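Local coordinates for xylosidase (Xanthomonas axonopodis pv. citri, PDB 6XN2), which is a glycoside hydrolase of family 43 that probably cleaves terminal xylose units from xylo-oligosaccharides such as xylotriose, at residues A[229-241]-A[283-295]. Numbering follows the deposited sequence.
Sequences LAEPSREVVILDE and ATSDSPYGPFTYQ
I238 and L239 pair with F292 and T293 as parallel strands in the five-bladed beta-propeller fold of family 43, strand 234-239 passing alongside the second strand of the 280-285/292-299 hairpin. Three backbone hydrogen bonds close the seam: F292 N gives to V237 O, L239 N to F292 O at 2.7 Å, and Y294 N to L239 O at an N-H...O angle of 170°. On the buried face, CG1 of V236 presses obliquely on CD1 of F292 at 3.5 Å, and CG2 of I238, anti to the backbone N, reaches CB of A283; L270 and Y272 of strand 267-273 continue this core. The face bearing L239 and T293 is more open to solvent, with CD1 of L239 against CB of P291, which follows a cis peptide bond, and a water between D240 O and T293 OG1.

N-terminal to the V237 carbonyl the backbones part, and two waters bridge them, both donating to Y289 O; one also donates to E235 O, the other accepts from V237 N. At this looser end the exposed R234 lays its guanidinium flat on one face of the Y289 ring, planes 7° apart and centres 3.8 Å apart, a cation-pi stack. The E231 carboxylate meets the same ring at its edge, and its OE1 forms a salt bridge with R234 NH2 through a weak hydrogen bond. Its OE2, in the ring plane and also accepting from R221 N, accepts a hydrogen bond from Y289 OH through its syn lone pair at 2.8 Å.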
loop_
_atom_site.group_PDB
_atom_site.type_symbol
_atom_site.label_atom_id
_atom_site.label_comp_id
_atom_site.label_asym_id
_atom_site.label_seq_id
_atom_site.Cartn_x
_atom_site.Cartn_y
_atom_site.Cartn_z
ATOM N N LEU A 229 10.248 0.340 16.000
ATOM C CA LEU A 229 10.956 -0.634 15.233
ATOM C C LEU A 229 11.875 -1.380 16.165
ATOM O O LEU A 229 12.313 -0.855 17.127
ATOM C CB LEU A 229 11.821 0.018 14.172
ATOM C CG LEU A 229 11.202 1.066 13.295
ATOM C CD1 LEU A 229 12.215 1.464 12.264
ATOM C CD2 LEU A 229 9.984 0.504 12.648
ATOM N N ALA A 230 12.183 -2.609 15.849
ATOM C CA ALA A 230 13.109 -3.363 16.676
ATOM C C ALA A 230 14.526 -3.232 16.177
ATOM O O ALA A 230 15.428 -3.708 16.798
ATOM C CB ALA A 230 12.727 -4.800 16.727
ATOM N N GLU A 231 14.690 -2.563 15.051
ATOM C CA GLU A 231 15.974 -2.366 14.439
ATOM C C GLU A 231 15.879 -1.276 13.395
ATOM O O GLU A 231 14.831 -1.004 12.923
ATOM C CB GLU A 231 16.350 -3.640 13.718
ATOM C CG GLU A 231 15.506 -3.861 12.476
ATOM C CD GLU A 231 15.565 -5.237 11.921
ATOM O OE1 GLU A 231 16.538 -5.906 12.166
ATOM O OE2 GLU A 231 14.663 -5.635 11.214
ATOM N N PRO A 232 17.009 -0.696 12.974
ATOM C CA PRO A 232 16.992 0.263 11.860
ATOM C C PRO A 232 16.522 -0.425 10.577
ATOM O O PRO A 232 16.801 -1.614 10.389
ATOM C CB PRO A 232 18.455 0.715 11.744
ATOM C CG PRO A 232 19.087 0.351 13.045
ATOM C CD PRO A 232 18.357 -0.860 13.542
ATOM N N SER A 233 15.817 0.271 9.720
ATOM C CA SER A 233 15.325 -0.346 8.523
ATOM C C SER A 233 16.437 -0.646 7.550
ATOM O O SER A 233 17.431 -0.000 7.538
ATOM C CB SER A 233 14.275 0.526 7.851
ATOM O OG SER A 233 14.854 1.409 6.965
ATOM N N ARG A 234 16.222 -1.624 6.712
ATOM C CA ARG A 234 17.185 -1.990 5.710
ATOM C C ARG A 234 16.573 -1.814 4.357
ATOM O O ARG A 234 15.393 -1.794 4.222
ATOM C CB ARG A 234 17.583 -3.431 5.871
ATOM C CG ARG A 234 17.861 -3.895 7.265
ATOM C CD ARG A 234 18.359 -5.314 7.256
ATOM N NE ARG A 234 18.216 -5.979 8.538
ATOM C CZ ARG A 234 18.258 -7.288 8.718
ATOM N NH1 ARG A 234 18.442 -8.098 7.706
ATOM N NH2 ARG A 234 18.118 -7.792 9.916
ATOM N N GLU A 235 17.392 -1.707 3.339
ATOM C CA GLU A 235 16.827 -1.584 2.021
ATOM C C GLU A 235 16.430 -2.938 1.535
ATOM O O GLU A 235 17.102 -3.882 1.789
ATOM C CB GLU A 235 17.803 -0.986 1.029
ATOM C CG GLU A 235 17.142 -0.634 -0.291
ATOM C CD GLU A 235 18.002 0.138 -1.222
ATOM O OE1 GLU A 235 19.206 -0.082 -1.215
ATOM O OE2 GLU A 235 17.479 0.944 -1.962
ATOM N N VAL A 236 15.281 -3.014 0.889
ATOM C CA VAL A 236 14.818 -4.239 0.251
ATOM C C VAL A 236 15.264 -4.224 -1.202
ATOM O O VAL A 236 14.937 -3.294 -1.940
ATOM C CB VAL A 236 13.288 -4.379 0.294
ATOM C CG1 VAL A 236 12.869 -5.658 -0.412
ATOM C CG2 VAL A 236 12.774 -4.345 1.733
ATOM N N VAL A 237 16.006 -5.247 -1.614
ATOM C CA VAL A 237 16.551 -5.301 -2.966
ATOM C C VAL A 237 15.667 -6.128 -3.890
ATOM O O VAL A 237 15.261 -7.237 -3.540
ATOM C CB VAL A 237 17.971 -5.896 -2.974
ATOM C CG1 VAL A 237 18.483 -6.051 -4.404
ATOM C CG2 VAL A 237 18.919 -5.024 -2.151
ATOM N N ILE A 238 15.373 -5.587 -5.068
ATOM C CA ILE A 238 14.627 -6.328 -6.083
ATOM C C ILE A 238 15.533 -6.661 -7.270
ATOM O O ILE A 238 16.137 -5.770 -7.870
ATOM C CB ILE A 238 13.403 -5.548 -6.586
ATOM C CG1 ILE A 238 12.545 -5.062 -5.415
ATOM C CG2 ILE A 238 12.578 -6.415 -7.518
ATOM C CD1 ILE A 238 11.395 -4.153 -5.852
ATOM N N LEU A 239 15.630 -7.947 -7.596
ATOM C CA LEU A 239 16.549 -8.411 -8.634
ATOM C C LEU A 239 15.815 -8.775 -9.921
ATOM O O LEU A 239 14.626 -9.098 -9.892
ATOM C CB LEU A 239 17.336 -9.627 -8.138
ATOM C CG LEU A 239 18.047 -9.525 -6.787
ATOM C CD1 LEU A 239 18.448 -10.909 -6.317
ATOM C CD2 LEU A 239 19.269 -8.622 -6.896
ATOM N N ASP A 240 16.529 -8.734 -11.046
ATOM C CA ASP A 240 15.955 -9.181 -12.309
ATOM C C ASP A 240 16.207 -10.670 -12.519
ATOM O O ASP A 240 16.686 -11.364 -11.623
ATOM C CB ASP A 240 16.502 -8.368 -13.496
ATOM C CG ASP A 240 18.014 -8.508 -13.691
ATOM O OD1 ASP A 240 18.644 -9.440 -13.148
ATOM O OD2 ASP A 240 18.581 -7.666 -14.418
ATOM N N GLU A 241 15.885 -11.143 -13.717
ATOM C CA GLU A 241 16.060 -12.542 -14.091
ATOM C C GLU A 241 17.497 -13.031 -13.900
ATOM O O GLU A 241 17.728 -14.208 -13.625
ATOM C CB GLU A 241 15.633 -12.741 -15.550
ATOM C CG GLU A 241 16.298 -11.780 -16.552
ATOM C CD GLU A 241 15.592 -10.431 -16.659
ATOM O OE1 GLU A 241 14.719 -10.136 -15.819
ATOM O OE2 GLU A 241 15.906 -9.666 -17.593
ATOM N N ALA A 283 7.433 -9.517 -6.861
ATOM C CA ALA A 283 8.696 -10.236 -6.803
ATOM C C ALA A 283 8.641 -11.207 -5.631
ATOM O O ALA A 283 7.848 -11.022 -4.709
ATOM C CB ALA A 283 9.860 -9.272 -6.648
ATOM N N THR A 284 9.478 -12.232 -5.681
ATOM C CA THR A 284 9.438 -13.245 -4.607
ATOM C C THR A 284 10.787 -13.466 -3.922
ATOM O O THR A 284 11.776 -13.214 -4.524
ATOM C CB THR A 284 8.874 -14.569 -5.100
ATOM O OG1 THR A 284 9.666 -14.937 -6.213
ATOM C CG2 THR A 284 7.437 -14.466 -5.534
ATOM N N SER A 285 10.737 -13.935 -2.681
ATOM C CA SER A 285 11.928 -14.250 -1.866
ATOM C C SER A 285 11.621 -15.363 -0.863
ATOM O O SER A 285 10.480 -15.681 -0.665
ATOM C CB SER A 285 12.401 -13.061 -1.146
ATOM O OG SER A 285 13.596 -13.361 -0.468
ATOM N N ASP A 286 12.659 -15.941 -0.284
ATOM C CA ASP A 286 12.445 -16.973 0.751
ATOM C C ASP A 286 12.603 -16.268 2.095
ATOM O O ASP A 286 12.483 -16.922 3.102
ATOM C CB ASP A 286 13.361 -18.180 0.558
ATOM C CG ASP A 286 14.833 -17.834 0.637
ATOM O OD1 ASP A 286 15.133 -16.661 0.766
ATOM O OD2 ASP A 286 15.661 -18.745 0.566
ATOM N N SER A 287 12.845 -14.961 2.055
ATOM C CA SER A 287 13.016 -14.163 3.267
ATOM C C SER A 287 12.192 -12.878 3.229
ATOM O O SER A 287 12.065 -12.259 2.172
ATOM C CB SER A 287 14.490 -13.808 3.467
ATOM O OG SER A 287 14.630 -12.824 4.482
ATOM N N PRO A 288 11.651 -12.456 4.391
ATOM C CA PRO A 288 10.937 -11.175 4.460
ATOM C C PRO A 288 11.844 -9.996 4.121
ATOM O O PRO A 288 11.354 -8.946 3.702
ATOM C CB PRO A 288 10.472 -11.103 5.915
ATOM C CG PRO A 288 11.383 -12.021 6.655
ATOM C CD PRO A 288 11.713 -13.123 5.706
ATOM N N TYR A 289 13.135 -10.173 4.293
ATOM C CA TYR A 289 14.093 -9.148 3.988
ATOM C C TYR A 289 14.557 -9.138 2.543
ATOM O O TYR A 289 15.251 -8.260 2.137
ATOM C CB TYR A 289 15.318 -9.315 4.864
ATOM C CG TYR A 289 15.099 -9.036 6.314
ATOM C CD1 TYR A 289 15.118 -7.777 6.797
ATOM C CD2 TYR A 289 14.888 -10.050 7.192
ATOM C CE1 TYR A 289 14.924 -7.525 8.118
ATOM C CE2 TYR A 289 14.690 -9.804 8.509
ATOM C CZ TYR A 289 14.716 -8.542 8.970
ATOM O OH TYR A 289 14.512 -8.301 10.296
ATOM N N GLY A 290 14.154 -10.111 1.770
ATOM C CA GLY A 290 14.632 -10.241 0.406
ATOM C C GLY A 290 16.026 -10.844 0.384
ATOM O O GLY A 290 16.441 -11.455 1.376
ATOM N N PRO A 291 16.760 -10.676 -0.732
ATOM C CA PRO A 291 16.326 -9.967 -1.946
ATOM C C PRO A 291 15.190 -10.667 -2.686
ATOM O O PRO A 291 15.108 -11.900 -2.674
ATOM C CB PRO A 291 17.597 -9.932 -2.812
ATOM C CG PRO A 291 18.424 -11.048 -2.323
ATOM C CD PRO A 291 18.148 -11.152 -0.842
ATOM N N PHE A 292 14.322 -9.868 -3.301
ATOM C CA PHE A 292 13.171 -10.360 -4.045
ATOM C C PHE A 292 13.452 -10.387 -5.538
ATOM O O PHE A 292 13.861 -9.380 -6.111
ATOM C CB PHE A 292 11.943 -9.484 -3.780
ATOM C CG PHE A 292 11.386 -9.620 -2.394
ATOM C CD1 PHE A 292 11.901 -8.869 -1.350
ATOM C CD2 PHE A 292 10.343 -10.499 -2.135
ATOM C CE1 PHE A 292 11.386 -9.002 -0.066
ATOM C CE2 PHE A 292 9.830 -10.635 -0.861
ATOM C CZ PHE A 292 10.349 -9.887 0.173
ATOM N N THR A 293 13.185 -11.523 -6.165
ATOM C CA THR A 293 13.381 -11.621 -7.631
ATOM C C THR A 293 12.093 -11.262 -8.372
ATOM O O THR A 293 11.102 -11.894 -8.155
ATOM C CB THR A 293 13.832 -13.008 -8.072
ATOM O OG1 THR A 293 15.054 -13.317 -7.418
ATOM C CG2 THR A 293 14.031 -13.077 -9.564
ATOM N N TYR A 294 12.174 -10.282 -9.251
ATOM C CA TYR A 294 11.051 -9.837 -10.049
ATOM C C TYR A 294 10.377 -10.964 -10.775
ATOM O O TYR A 294 11.021 -11.773 -11.357
ATOM C CB TYR A 294 11.501 -8.815 -11.086
ATOM C CG TYR A 294 10.394 -8.310 -11.983
ATOM C CD1 TYR A 294 9.594 -7.295 -11.598
ATOM C CD2 TYR A 294 10.157 -8.878 -13.187
ATOM C CE1 TYR A 294 8.596 -6.833 -12.390
ATOM C CE2 TYR A 294 9.151 -8.438 -13.982
ATOM C CZ TYR A 294 8.377 -7.406 -13.575
ATOM O OH TYR A 294 7.389 -6.955 -14.352
ATOM N N GLN A 295 9.061 -10.996 -10.732
ATOM C CA GLN A 295 8.304 -12.036 -11.413
ATOM C C GLN A 295 7.520 -11.474 -12.594
ATOM O O GLN A 295 7.670 -11.945 -13.714
ATOM C CB GLN A 295 7.361 -12.739 -10.441
ATOM C CG GLN A 295 8.070 -13.482 -9.316
ATOM C CD GLN A 295 8.983 -14.576 -9.829
ATOM O OE1 GLN A 295 8.574 -15.413 -10.632
ATOM N NE2 GLN A 295 10.229 -14.574 -9.369
HETATM O O HOH W 1 16.673 -6.206 3.490
HETATM O O HOH W 2 16.848 -7.500 -0.089
HETATM O O HOH W 3 17.307 -13.070 -9.042
#